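PDB 4N0L: predicted component of a thermophile-specific DNA repair system, contains a RAMP domain from Methanopyrus kandleri, which binds CRISPR RNA as the zinc-containing Csm3 RAMP subunit of a type III-A antiviral system and may also act as an endonuclease. Local coordinates for residues L64-S69 with C115-I120; C88-R93 with E97-Y102; P107-N112 with D126-S131; V172-A177 with K243-S248. All coordinates share one frame; numbering follows the deposited sequence.

Contact 1 (L64-S69 with C115-I120). With ZN (zinc ion), chain C.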
loop_
_atom_site.group_PDB
_atom_site.type_symbol
_atom_site.label_atom_id
_atom_site.label_comp_id
_atom_site.label_asym_id
_atom_site.label_seq_id
_atom_site.Cartn_x
_atom_site.Cartn_y
_atom_site.Cartn_z
ATOM N N LEU A 64 -12.015 0.706 -1.198
ATOM C CA LEU A 64 -13.251 0.063 -1.637
ATOM C C LEU A 64 -13.616 -1.112 -0.740
ATOM O O LEU A 64 -14.770 -1.269 -0.345
ATOM C CB LEU A 64 -13.129 -0.411 -3.085
ATOM C CG LEU A 64 -13.173 0.677 -4.156
ATOM C CD1 LEU A 64 -12.992 0.066 -5.537
ATOM C CD2 LEU A 64 -14.479 1.458 -4.071
ATOM N N ALA A 65 -12.624 -1.941 -0.432
ATOM C CA ALA A 65 -12.834 -3.102 0.426
ATOM C C ALA A 65 -13.230 -2.669 1.831
ATOM O O ALA A 65 -14.096 -3.278 2.454
ATOM C CB ALA A 65 -11.586 -3.967 0.471
ATOM N N TRP A 66 -12.591 -1.611 2.320
ATOM C CA TRP A 66 -12.900 -1.062 3.636
ATOM C C TRP A 66 -14.338 -0.564 3.673
ATOM O O TRP A 66 -15.077 -0.845 4.618
ATOM C CB TRP A 66 -11.934 0.074 3.985
ATOM C CG TRP A 66 -12.106 0.627 5.370
ATOM C CD1 TRP A 66 -12.526 1.883 5.705
ATOM C CD2 TRP A 66 -11.852 -0.053 6.606
ATOM N NE1 TRP A 66 -12.551 2.026 7.071
ATOM C CE2 TRP A 66 -12.142 0.853 7.648
ATOM C CE3 TRP A 66 -11.409 -1.338 6.933
ATOM C CZ2 TRP A 66 -12.004 0.512 8.992
ATOM C CZ3 TRP A 66 -11.273 -1.674 8.270
ATOM C CH2 TRP A 66 -11.571 -0.753 9.282
ATOM N N MET A 67 -14.724 0.168 2.632
ATOM C CA MET A 67 -16.075 0.703 2.503
ATOM C C MET A 67 -17.125 -0.407 2.537
ATOM O O MET A 67 -18.075 -0.348 3.316
ATOM C CB MET A 67 -16.202 1.509 1.206
ATOM C CG MET A 67 -17.580 2.104 0.965
ATOM S SD MET A 67 -17.788 2.750 -0.711
ATOM C CE MET A 67 -17.959 1.235 -1.651
ATOM N N LYS A 68 -16.948 -1.417 1.689
ATOM C CA LYS A 68 -17.912 -2.510 1.584
ATOM C C LYS A 68 -17.940 -3.414 2.814
ATOM O O LYS A 68 -18.999 -3.905 3.198
ATOM C CB LYS A 68 -17.639 -3.345 0.332
ATOM C CG LYS A 68 -18.292 -2.778 -0.922
ATOM C CD LYS A 68 -17.417 -2.926 -2.153
ATOM C CE LYS A 68 -18.056 -2.231 -3.349
ATOM N NZ LYS A 68 -17.114 -2.064 -4.490
ATOM N N SER A 69 -16.781 -3.635 3.429
ATOM C CA SER A 69 -16.695 -4.499 4.606
ATOM C C SER A 69 -17.487 -3.932 5.783
ATOM O O SER A 69 -17.922 -4.672 6.663
ATOM C CB SER A 69 -15.236 -4.709 5.015
ATOM O OG SER A 69 -14.680 -3.516 5.539
ATOM N N CYS A 115 -8.871 6.734 10.721
ATOM C CA CYS A 115 -9.160 6.126 9.429
ATOM C C CYS A 115 -7.958 5.341 8.916
ATOM O O CYS A 115 -6.904 5.920 8.655
ATOM C CB CYS A 115 -9.559 7.196 8.411
ATOM S SG CYS A 115 -10.095 6.554 6.802
ATOM N N PRO A 116 -8.115 4.017 8.772
ATOM C CA PRO A 116 -7.058 3.131 8.270
ATOM C C PRO A 116 -6.584 3.521 6.874
ATOM O O PRO A 116 -5.381 3.518 6.615
ATOM C CB PRO A 116 -7.731 1.757 8.247
ATOM C CG PRO A 116 -8.839 1.861 9.231
ATOM C CD PRO A 116 -9.330 3.270 9.136
ATOM N N VAL A 117 -7.524 3.836 5.988
ATOM C CA VAL A 117 -7.197 4.246 4.626
ATOM C C VAL A 117 -6.242 5.433 4.594
ATOM O O VAL A 117 -5.155 5.359 4.021
ATOM C CB VAL A 117 -8.461 4.620 3.832
ATOM C CG1 VAL A 117 -8.086 5.123 2.442
ATOM C CG2 VAL A 117 -9.403 3.429 3.737
ATOM N N CYS A 118 -6.655 6.526 5.223
ATOM C CA CYS A 118 -5.917 7.781 5.155
ATOM C C CYS A 118 -4.652 7.790 6.022
ATOM O O CYS A 118 -3.643 8.376 5.634
ATOM C CB CYS A 118 -6.837 8.946 5.534
ATOM S SG CYS A 118 -8.176 9.244 4.334
ATOM N N ARG A 119 -4.697 7.151 7.188
ATOM C CA ARG A 119 -3.534 7.149 8.076
ATOM C C ARG A 119 -2.381 6.316 7.497
ATOM O O ARG A 119 -1.209 6.597 7.759
ATOM C CB ARG A 119 -3.916 6.636 9.472
ATOM C CG ARG A 119 -3.919 5.120 9.614
ATOM C CD ARG A 119 -4.694 4.657 10.839
ATOM N NE ARG A 119 -4.575 3.214 11.025
ATOM C CZ ARG A 119 -5.455 2.464 11.682
ATOM N NH1 ARG A 119 -6.529 3.020 12.229
ATOM N NH2 ARG A 119 -5.257 1.156 11.791
ATOM N N ILE A 120 -2.718 5.301 6.704
ATOM C CA ILE A 120 -1.720 4.427 6.089
ATOM C C ILE A 120 -1.259 4.945 4.728
ATOM O O ILE A 120 -0.061 5.046 4.461
ATOM C CB ILE A 120 -2.259 2.985 5.915
ATOM C CG1 ILE A 120 -2.473 2.320 7.277
ATOM C CG2 ILE A 120 -1.307 2.150 5.072
ATOM C CD1 ILE A 120 -3.248 1.023 7.200
HETATM ZN ZN ZN C . -10.016 8.516 5.565
#
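Trp66, near the end of helix 51-69, lays its indole against Pro116 and Val117 at the start of helix 116-121, where a CxxC motif beginning at the N-cap supplies two ligands of a zinc site built from three cysteines and one histidine. The geometric evidence for a CH-pi contact is direct: Pro116 CG lies 3.9 Å from the centroid of the six-membered ring of Trp66, 28° off the ring normal. It sits over one face but is displaced toward the rim, and its closest ring atom is Trp66 CZ2, at 3.4 Å from Pro116 CG. The two side chains meet at about a right angle, and the pyrrolidine presents its CG and CD carbons to the indole. The indole reaches this position because Trp66 CG is anti to the backbone N (chi1 -175°), which carries the ring out from its helix. Val117 CG2 adds a looser apolar contact at the pyrrole end, 4.0 Å from Trp66 CD1. The indole NE1 is also satisfied, through a hydrogen bond to the backbone O of Trp109, while Tyr244 of helix 238-255 meets the ring edge-to-face. Cys115 occupies the N-cap position, and the zinc is completed by His86 and Cys88. Cys115 SG and Cys118 SG each stand 2.3 Å from the zinc ion.

Contact 2 (C88-R93 with E97-Y102). With ZN (zinc ion), chain C.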
loop_
_atom_site.group_PDB
_atom_site.type_symbol
_atom_site.label_atom_id
_atom_site.label_comp_id
_atom_site.label_asym_id
_atom_site.label_seq_id
_atom_site.Cartn_x
_atom_site.Cartn_y
_atom_site.Cartn_z
ATOM N N CYS A 88 -9.931 11.813 4.215
ATOM C CA CYS A 88 -10.425 12.473 5.418
ATOM C C CYS A 88 -9.250 12.875 6.297
ATOM O O CYS A 88 -8.112 12.471 6.047
ATOM C CB CYS A 88 -11.385 11.570 6.193
ATOM S SG CYS A 88 -10.578 10.266 7.148
ATOM N N GLY A 89 -9.524 13.664 7.330
ATOM C CA GLY A 89 -8.470 14.143 8.203
ATOM C C GLY A 89 -8.406 13.395 9.518
ATOM O O GLY A 89 -7.600 13.725 10.385
ATOM N N PHE A 90 -9.248 12.378 9.670
ATOM C CA PHE A 90 -9.242 11.564 10.881
ATOM C C PHE A 90 -8.046 10.615 10.862
ATOM O O PHE A 90 -8.212 9.392 10.830
ATOM C CB PHE A 90 -10.543 10.769 11.006
ATOM C CG PHE A 90 -11.762 11.622 11.214
ATOM C CD1 PHE A 90 -12.101 12.079 12.479
ATOM C CD2 PHE A 90 -12.577 11.962 10.144
ATOM C CE1 PHE A 90 -13.227 12.863 12.672
ATOM C CE2 PHE A 90 -13.705 12.747 10.330
ATOM C CZ PHE A 90 -14.030 13.197 11.595
ATOM N N VAL A 91 -6.842 11.180 10.898
ATOM C CA VAL A 91 -5.627 10.407 10.666
ATOM C C VAL A 91 -4.834 10.137 11.943
ATOM O O VAL A 91 -3.935 9.297 11.959
ATOM C CB VAL A 91 -4.711 11.123 9.659
ATOM C CG1 VAL A 91 -5.343 11.115 8.278
ATOM C CG2 VAL A 91 -4.437 12.547 10.112
ATOM N N ARG A 92 -5.166 10.861 13.007
ATOM C CA ARG A 92 -4.585 10.614 14.321
ATOM C C ARG A 92 -5.658 10.778 15.389
ATOM O O ARG A 92 -6.622 11.518 15.199
ATOM C CB ARG A 92 -3.407 11.557 14.582
ATOM C CG ARG A 92 -3.437 12.823 13.740
ATOM C CD ARG A 92 -3.408 14.074 14.603
ATOM N NE ARG A 92 -2.103 14.290 15.221
ATOM N N ARG A 93 -5.491 10.078 16.506
ATOM C CA ARG A 93 -6.523 10.034 17.537
ATOM C C ARG A 93 -6.823 11.401 18.144
ATOM O O ARG A 93 -7.939 11.637 18.596
ATOM C CB ARG A 93 -6.132 9.052 18.638
ATOM C CG ARG A 93 -6.606 7.632 18.378
ATOM C CD ARG A 93 -6.406 6.754 19.599
ATOM N NE ARG A 93 -5.051 6.874 20.128
ATOM C CZ ARG A 93 -3.987 6.283 19.596
ATOM N NH1 ARG A 93 -4.116 5.524 18.517
ATOM N NH2 ARG A 93 -2.792 6.452 20.145
ATOM N N GLU A 97 -10.611 13.000 19.102
ATOM C CA GLU A 97 -10.915 13.436 20.464
ATOM C C GLU A 97 -11.356 14.893 20.410
ATOM O O GLU A 97 -12.323 15.298 21.054
ATOM C CB GLU A 97 -9.704 13.282 21.390
ATOM C CG GLU A 97 -9.059 11.897 21.417
ATOM C CD GLU A 97 -9.819 10.887 22.257
ATOM O OE1 GLU A 97 -9.169 10.166 23.044
ATOM O OE2 GLU A 97 -11.058 10.802 22.123
ATOM N N GLU A 98 -10.623 15.665 19.616
ATOM C CA GLU A 98 -10.860 17.088 19.428
ATOM C C GLU A 98 -12.183 17.364 18.711
ATOM O O GLU A 98 -12.795 18.414 18.902
ATOM C CB GLU A 98 -9.692 17.688 18.642
ATOM C CG GLU A 98 -9.624 19.198 18.602
ATOM C CD GLU A 98 -8.371 19.680 17.897
ATOM O OE1 GLU A 98 -7.603 18.823 17.411
ATOM O OE2 GLU A 98 -8.151 20.908 17.829
ATOM N N ALA A 99 -12.616 16.417 17.884
ATOM C CA ALA A 99 -13.826 16.582 17.079
ATOM C C ALA A 99 -15.066 15.944 17.706
ATOM O O ALA A 99 -16.188 16.217 17.278
ATOM C CB ALA A 99 -13.605 16.014 15.680
ATOM N N LYS A 100 -14.860 15.092 18.707
ATOM C CA LYS A 100 -15.948 14.316 19.311
ATOM C C LYS A 100 -17.136 15.150 19.789
ATOM O O LYS A 100 -18.288 14.736 19.639
ATOM C CB LYS A 100 -15.409 13.485 20.480
ATOM C CG LYS A 100 -16.474 12.685 21.219
ATOM C CD LYS A 100 -17.197 11.717 20.297
ATOM C CE LYS A 100 -18.278 10.953 21.046
ATOM N NZ LYS A 100 -19.158 10.176 20.128
ATOM N N GLU A 101 -16.855 16.321 20.352
ATOM C CA GLU A 101 -17.903 17.208 20.850
ATOM C C GLU A 101 -18.907 17.617 19.772
ATOM O O GLU A 101 -20.070 17.884 20.072
ATOM C CB GLU A 101 -17.288 18.457 21.484
ATOM C CG GLU A 101 -16.250 19.149 20.626
ATOM C CD GLU A 101 -15.854 20.506 21.177
ATOM O OE1 GLU A 101 -14.645 20.820 21.179
ATOM O OE2 GLU A 101 -16.754 21.258 21.604
ATOM N N TYR A 102 -18.461 17.661 18.520
ATOM C CA TYR A 102 -19.323 18.121 17.435
ATOM C C TYR A 102 -19.921 16.964 16.642
ATOM O O TYR A 102 -20.543 17.176 15.601
ATOM C CB TYR A 102 -18.551 19.033 16.478
ATOM C CG TYR A 102 -17.817 20.172 17.141
ATOM C CD1 TYR A 102 -18.503 21.277 17.633
ATOM C CD2 TYR A 102 -16.434 20.157 17.252
ATOM C CE1 TYR A 102 -17.832 22.325 18.234
ATOM C CE2 TYR A 102 -15.752 21.202 17.849
ATOM C CZ TYR A 102 -16.456 22.283 18.338
ATOM O OH TYR A 102 -15.784 23.325 18.934
HETATM ZN ZN ZN C . -10.016 8.516 5.565
#
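The loop that carries the zinc ligand Cys88 runs on into helix 93-99, and its Phe90 and Arg93 meet Ala99 and Glu97. Cys88 SG is bound to the zinc ion at 2.4 Å, beside His86, Cys115 and Cys118. Two residues on, Phe90 is the centre of an inverse gamma turn; the sulfur of Cys88 lies at the edge of its ring, in plane. The far end of that ring reaches the helix, where Phe90 CE1 lies 4.4 Å from Ala99 CB, a loose apolar contact with the methyl in an oblique position. The polar link is one turn of helix: Glu97 N donates to Arg93 O over 3.0 Å, with an N-H...O angle of 165°. With chi1 -53°, Glu97 CG lies beside its backbone N, and this brings CG within 3.0 Å of Arg93 O; the bend at chi2 then turns the carboxylate. The charged ends do not pair, since Arg93 NE and Glu97 OE1 are 6.0 Å apart; the guanidinium is instead engaged by salt bridges from its NH2 to Asp234 and Glu236. Arg92 takes the N-cap position. The bond from Glu97 to Arg93 is thus the i+4 to i pattern of an alpha-helix, here in one that begins a few residues after the zinc ligand Cys88.

Contact 3 (P107-N112 with D126-S131)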
loop_
_atom_site.group_PDB
_atom_site.type_symbol
_atom_site.label_atom_id
_atom_site.label_comp_id
_atom_site.label_asym_id
_atom_site.label_seq_id
_atom_site.Cartn_x
_atom_site.Cartn_y
_atom_site.Cartn_z
ATOM N N PRO A 107 -18.452 8.606 12.380
ATOM C CA PRO A 107 -18.271 8.251 10.969
ATOM C C PRO A 107 -17.954 6.765 10.848
ATOM O O PRO A 107 -17.050 6.286 11.530
ATOM C CB PRO A 107 -17.087 9.117 10.532
ATOM C CG PRO A 107 -17.094 10.275 11.479
ATOM C CD PRO A 107 -17.615 9.750 12.784
ATOM N N PRO A 108 -18.695 6.041 9.997
ATOM C CA PRO A 108 -18.652 4.574 10.005
ATOM C C PRO A 108 -17.341 3.979 9.483
ATOM O O PRO A 108 -17.114 2.783 9.662
ATOM C CB PRO A 108 -19.819 4.193 9.089
ATOM C CG PRO A 108 -19.958 5.348 8.166
ATOM C CD PRO A 108 -19.620 6.564 8.977
ATOM N N TRP A 109 -16.493 4.795 8.863
ATOM C CA TRP A 109 -15.234 4.302 8.313
ATOM C C TRP A 109 -14.100 4.467 9.317
ATOM O O TRP A 109 -12.927 4.317 8.973
ATOM C CB TRP A 109 -14.883 5.030 7.015
ATOM C CG TRP A 109 -14.604 6.489 7.203
ATOM C CD1 TRP A 109 -13.408 7.058 7.534
ATOM C CD2 TRP A 109 -15.536 7.567 7.059
ATOM N NE1 TRP A 109 -13.540 8.424 7.614
ATOM C CE2 TRP A 109 -14.835 8.761 7.325
ATOM C CE3 TRP A 109 -16.893 7.639 6.735
ATOM C CZ2 TRP A 109 -15.448 10.012 7.276
ATOM C CZ3 TRP A 109 -17.499 8.881 6.687
ATOM C CH2 TRP A 109 -16.777 10.051 6.956
ATOM N N LEU A 110 -14.455 4.783 10.557
ATOM C CA LEU A 110 -13.458 4.996 11.596
ATOM C C LEU A 110 -13.266 3.733 12.436
ATOM O O LEU A 110 -14.216 2.985 12.669
ATOM C CB LEU A 110 -13.873 6.171 12.486
ATOM C CG LEU A 110 -13.599 7.572 11.932
ATOM C CD1 LEU A 110 -13.735 8.630 13.022
ATOM C CD2 LEU A 110 -12.231 7.642 11.280
ATOM N N GLU A 111 -12.035 3.488 12.874
ATOM C CA GLU A 111 -11.749 2.397 13.804
ATOM C C GLU A 111 -10.842 2.895 14.922
ATOM O O GLU A 111 -9.727 3.352 14.664
ATOM C CB GLU A 111 -11.104 1.209 13.087
ATOM C CG GLU A 111 -10.921 -0.013 13.980
ATOM C CD GLU A 111 -10.432 -1.234 13.221
ATOM O OE1 GLU A 111 -9.282 -1.209 12.733
ATOM O OE2 GLU A 111 -11.197 -2.218 13.115
ATOM N N ASN A 112 -11.323 2.791 16.159
ATOM C CA ASN A 112 -10.660 3.391 17.316
ATOM C C ASN A 112 -10.282 4.852 17.073
ATOM O O ASN A 112 -9.198 5.298 17.451
ATOM C CB ASN A 112 -9.416 2.585 17.702
ATOM C CG ASN A 112 -9.734 1.133 18.011
ATOM O OD1 ASN A 112 -10.779 0.821 18.581
ATOM N ND2 ASN A 112 -8.829 0.237 17.633
ATOM N N ASP A 126 -9.492 16.980 4.176
ATOM C CA ASP A 126 -10.920 16.679 4.126
ATOM C C ASP A 126 -11.410 16.691 2.680
ATOM O O ASP A 126 -12.250 17.508 2.301
ATOM C CB ASP A 126 -11.717 17.674 4.973
ATOM C CG ASP A 126 -13.182 17.291 5.108
ATOM O OD1 ASP A 126 -13.518 16.110 4.870
ATOM O OD2 ASP A 126 -13.999 18.169 5.453
ATOM N N GLY A 127 -10.871 15.778 1.876
ATOM C CA GLY A 127 -11.201 15.694 0.466
ATOM C C GLY A 127 -12.656 15.357 0.207
ATOM O O GLY A 127 -13.244 15.825 -0.768
ATOM N N ILE A 128 -13.238 14.536 1.075
ATOM C CA ILE A 128 -14.638 14.151 0.933
ATOM C C ILE A 128 -15.567 15.312 1.283
ATOM O O ILE A 128 -16.752 15.288 0.953
ATOM C CB ILE A 128 -14.985 12.937 1.818
ATOM C CG1 ILE A 128 -14.708 13.253 3.287
ATOM C CG2 ILE A 128 -14.188 11.715 1.385
ATOM C CD1 ILE A 128 -15.045 12.118 4.229
ATOM N N GLY A 129 -15.020 16.328 1.944
ATOM C CA GLY A 129 -15.778 17.520 2.272
ATOM C C GLY A 129 -16.713 17.323 3.448
ATOM O O GLY A 129 -17.808 17.883 3.477
ATOM N N PHE A 130 -16.283 16.509 4.408
ATOM C CA PHE A 130 -17.067 16.202 5.602
ATOM C C PHE A 130 -17.449 17.466 6.374
ATOM O O PHE A 130 -18.524 17.544 6.970
ATOM C CB PHE A 130 -16.284 15.251 6.510
ATOM C CG PHE A 130 -17.039 14.804 7.732
ATOM C CD1 PHE A 130 -16.803 15.393 8.964
ATOM C CD2 PHE A 130 -17.987 13.795 7.649
ATOM C CE1 PHE A 130 -17.493 14.983 10.091
ATOM C CE2 PHE A 130 -18.679 13.378 8.771
ATOM C CZ PHE A 130 -18.433 13.974 9.994
ATOM N N SER A 131 -16.560 18.454 6.359
ATOM C CA SER A 131 -16.787 19.704 7.074
ATOM C C SER A 131 -17.153 20.839 6.122
ATOM O O SER A 131 -16.937 22.009 6.432
ATOM C CB SER A 131 -15.550 20.081 7.896
ATOM O OG SER A 131 -14.468 20.455 7.061
#
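Trp109 projects from a type I beta turn, Pro107 to Leu110, toward Ile128 and Phe130 of a second loop, whose own type I turn spans Asp126 to Gly129. The two loops flank helix 116-121 in sequence and pack beside the zinc site of the RAMP protein. Apolar contacts alone join them. Ile128 approaches Trp109 from the opposite direction, and its terminal methyl CD1 lies 3.7 Å from Trp109 CZ2, reaching the benzo end of the indole obliquely. Phe130 instead meets that indole at its edge, near the ring plane, with Phe130 CD2 4.0 Å from Trp109 CH2. A looser touch sets Pro107 CG 4.2 Å from Phe130 CZ. Within its own turn, Pro107 also lays CB over one face of the Trp109 indole, 3.6 Å above the plane and displaced toward the rim. Trp109 CG lies between its backbone N and carbonyl carbon (chi1 65°), which swings the indole back beneath that proline. Beyond the pair of loops, His86 meets the indole edge-to-face, and Cys88 and Cys115 touch it, placing Trp109 in the second shell of the metal.

No hydrogen bond crosses between the loops. Leu110 N to Pro107 O closes the first turn, and bonds within 126-131 hold that loop's shape. The carboxylate of Asp126 takes three donors. Asp126 OD1 receives Phe130 N from its syn side, 20° out of the carboxylate plane. The other oxygen, Asp126 OD2, accepts twice: Ser131 N on its syn lone pair at 2.7 Å, and Ser131 OG on the anti side at 2.8 Å.

Contact 4 (V172-A177 with K243-S248)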
loop_
_atom_site.group_PDB
_atom_site.type_symbol
_atom_site.label_atom_id
_atom_site.label_comp_id
_atom_site.label_asym_id
_atom_site.label_seq_id
_atom_site.Cartn_x
_atom_site.Cartn_y
_atom_site.Cartn_z
ATOM N N VAL A 172 3.163 4.386 4.558
ATOM C CA VAL A 172 3.819 3.403 3.700
ATOM C C VAL A 172 4.431 4.033 2.456
ATOM O O VAL A 172 3.884 4.972 1.875
ATOM C CB VAL A 172 2.846 2.279 3.261
ATOM C CG1 VAL A 172 2.396 1.463 4.460
ATOM C CG2 VAL A 172 1.653 2.854 2.508
ATOM N N ALA A 173 5.590 3.514 2.067
ATOM C CA ALA A 173 6.238 3.920 0.831
ATOM C C ALA A 173 6.703 2.687 0.068
ATOM O O ALA A 173 7.334 1.795 0.636
ATOM C CB ALA A 173 7.407 4.847 1.116
ATOM N N PHE A 174 6.383 2.644 -1.221
ATOM C CA PHE A 174 6.778 1.531 -2.072
ATOM C C PHE A 174 7.993 1.906 -2.904
ATOM O O PHE A 174 8.009 2.947 -3.557
ATOM C CB PHE A 174 5.632 1.113 -2.998
ATOM C CG PHE A 174 4.493 0.425 -2.298
ATOM C CD1 PHE A 174 4.284 -0.934 -2.470
ATOM C CD2 PHE A 174 3.631 1.131 -1.475
ATOM C CE1 PHE A 174 3.237 -1.575 -1.836
ATOM C CE2 PHE A 174 2.584 0.495 -0.835
ATOM C CZ PHE A 174 2.388 -0.860 -1.016
ATOM N N ARG A 175 9.015 1.061 -2.876
ATOM C CA ARG A 175 10.179 1.271 -3.725
ATOM C C ARG A 175 9.822 0.900 -5.156
ATOM O O ARG A 175 9.011 -0.001 -5.380
ATOM C CB ARG A 175 11.365 0.434 -3.244
ATOM C CG ARG A 175 12.706 0.863 -3.809
ATOM C CD ARG A 175 13.845 0.404 -2.916
ATOM N NE ARG A 175 15.152 0.715 -3.489
ATOM C CZ ARG A 175 15.712 0.023 -4.476
ATOM N NH1 ARG A 175 15.069 -1.008 -5.005
ATOM N NH2 ARG A 175 16.905 0.367 -4.940
ATOM N N ASP A 176 10.411 1.600 -6.121
ATOM C CA ASP A 176 10.241 1.234 -7.521
ATOM C C ASP A 176 10.656 -0.222 -7.703
ATOM O O ASP A 176 11.733 -0.628 -7.268
ATOM C CB ASP A 176 11.057 2.151 -8.437
ATOM C CG ASP A 176 10.446 3.534 -8.575
ATOM O OD1 ASP A 176 9.287 3.717 -8.147
ATOM O OD2 ASP A 176 11.120 4.434 -9.120
ATOM N N ALA A 177 9.779 -1.008 -8.322
ATOM C CA ALA A 177 10.025 -2.433 -8.499
ATOM C C ALA A 177 10.638 -2.715 -9.864
ATOM O O ALA A 177 9.954 -2.673 -10.887
ATOM C CB ALA A 177 8.733 -3.222 -8.320
ATOM N N LYS A 243 -1.919 -5.383 9.238
ATOM C CA LYS A 243 -3.031 -6.189 8.748
ATOM C C LYS A 243 -3.644 -5.591 7.492
ATOM O O LYS A 243 -3.886 -6.295 6.513
ATOM C CB LYS A 243 -4.104 -6.339 9.830
ATOM C CG LYS A 243 -5.183 -7.353 9.483
ATOM C CD LYS A 243 -6.554 -6.896 9.951
ATOM C CE LYS A 243 -6.584 -6.699 11.456
ATOM N NZ LYS A 243 -7.811 -5.985 11.897
ATOM N N TYR A 244 -3.889 -4.287 7.526
ATOM C CA TYR A 244 -4.537 -3.606 6.414
ATOM C C TYR A 244 -3.589 -3.421 5.232
ATOM O O TYR A 244 -4.008 -3.508 4.079
ATOM C CB TYR A 244 -5.095 -2.259 6.878
ATOM C CG TYR A 244 -6.207 -2.401 7.898
ATOM C CD1 TYR A 244 -7.154 -3.412 7.782
ATOM C CD2 TYR A 244 -6.304 -1.535 8.981
ATOM C CE1 TYR A 244 -8.170 -3.551 8.708
ATOM C CE2 TYR A 244 -7.316 -1.668 9.915
ATOM C CZ TYR A 244 -8.246 -2.679 9.773
ATOM O OH TYR A 244 -9.258 -2.821 10.696
ATOM N N LEU A 245 -2.314 -3.179 5.520
ATOM C CA LEU A 245 -1.306 -3.082 4.471
ATOM C C LEU A 245 -1.190 -4.407 3.718
ATOM O O LEU A 245 -1.225 -4.437 2.486
ATOM C CB LEU A 245 0.050 -2.686 5.055
ATOM C CG LEU A 245 1.211 -2.684 4.057
ATOM C CD1 LEU A 245 0.916 -1.740 2.898
ATOM C CD2 LEU A 245 2.516 -2.310 4.742
ATOM N N MET A 246 -1.049 -5.497 4.468
ATOM C CA MET A 246 -1.015 -6.835 3.887
ATOM C C MET A 246 -2.297 -7.121 3.116
ATOM O O MET A 246 -2.258 -7.665 2.012
ATOM C CB MET A 246 -0.815 -7.898 4.969
ATOM C CG MET A 246 0.573 -7.942 5.588
ATOM S SD MET A 246 1.877 -8.258 4.388
ATOM C CE MET A 246 3.314 -8.285 5.459
ATOM N N SER A 247 -3.430 -6.760 3.714
ATOM C CA SER A 247 -4.733 -6.962 3.089
ATOM C C SER A 247 -4.830 -6.258 1.742
ATOM O O SER A 247 -5.402 -6.796 0.793
ATOM C CB SER A 247 -5.854 -6.466 4.004
ATOM O OG SER A 247 -5.822 -7.137 5.252
ATOM N N SER A 248 -4.259 -5.059 1.660
ATOM C CA SER A 248 -4.307 -4.295 0.422
ATOM C C SER A 248 -3.487 -5.008 -0.654
ATOM O O SER A 248 -3.866 -5.022 -1.825
ATOM C CB SER A 248 -3.807 -2.864 0.640
ATOM O OG SER A 248 -2.402 -2.821 0.835
#
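The Phe174 ring meets Leu245 obliquely, CZ being 4.3 Å from Leu245 CD1. Other neighbours of this ring are Leu54 and Lys55 of helix 51-69 and Val228 of the adjacent strand. Here 172-174, an edge strand of the antiparallel sheet of the RRM-like (RAMP) fold within this chain, packs against helix 238-255. Val172 makes the tighter contact. Its CG1, which stands anti to the carbonyl carbon (chi1 -65°), touches both methyls of Leu245, the nearer being CD2 at 3.8 Å from Val172 CG1. The two side chains run antiparallel, passing alongside one another. Leu245 extends with CG anti to its backbone N (chi1 175°), and the CD1 and CD2 branches share the work: CD1 meets both Phe174 and Val172, CD2 only Val172. Strand 223-231 continues the sheet, with a backbone hydrogen bond between Ala173 and Val229, and Ile120 of helix 116-121 also touches Val172. No hydrogen bond spans the two segments. Within its own helix, Ser248 turns its hydroxyl back onto the preceding turn, where Ser248 OG donates to Leu245 O at 2.6 Å, tilted 21° from the carbonyl plane.

In the fold
Contacts 1, 3 and 4 are buried, whereas contact 2 is partly exposed and ends in charged side chains. Contact 4 lies about 3 Å from the chain centre and is aliphatic and aromatic sheet-helix packing; contacts 2 and 3, with centres about 23 and 20 Å from the chain centre, belong to the zinc-bearing loops. Contact 1 lies between: its segment 115-120 gives two zinc ligands, contact 2 a third, and contact 3 a second-shell indole. A probable backbone hydrogen bond between Cys115 N and Phe90 O, 2.7 Å, joins contacts 1 and 2. Another between Tyr244 OH and Glu111 OE1, 2.6 Å, links contact 3 to contact 4, while contacts 2 and 4 do not touch.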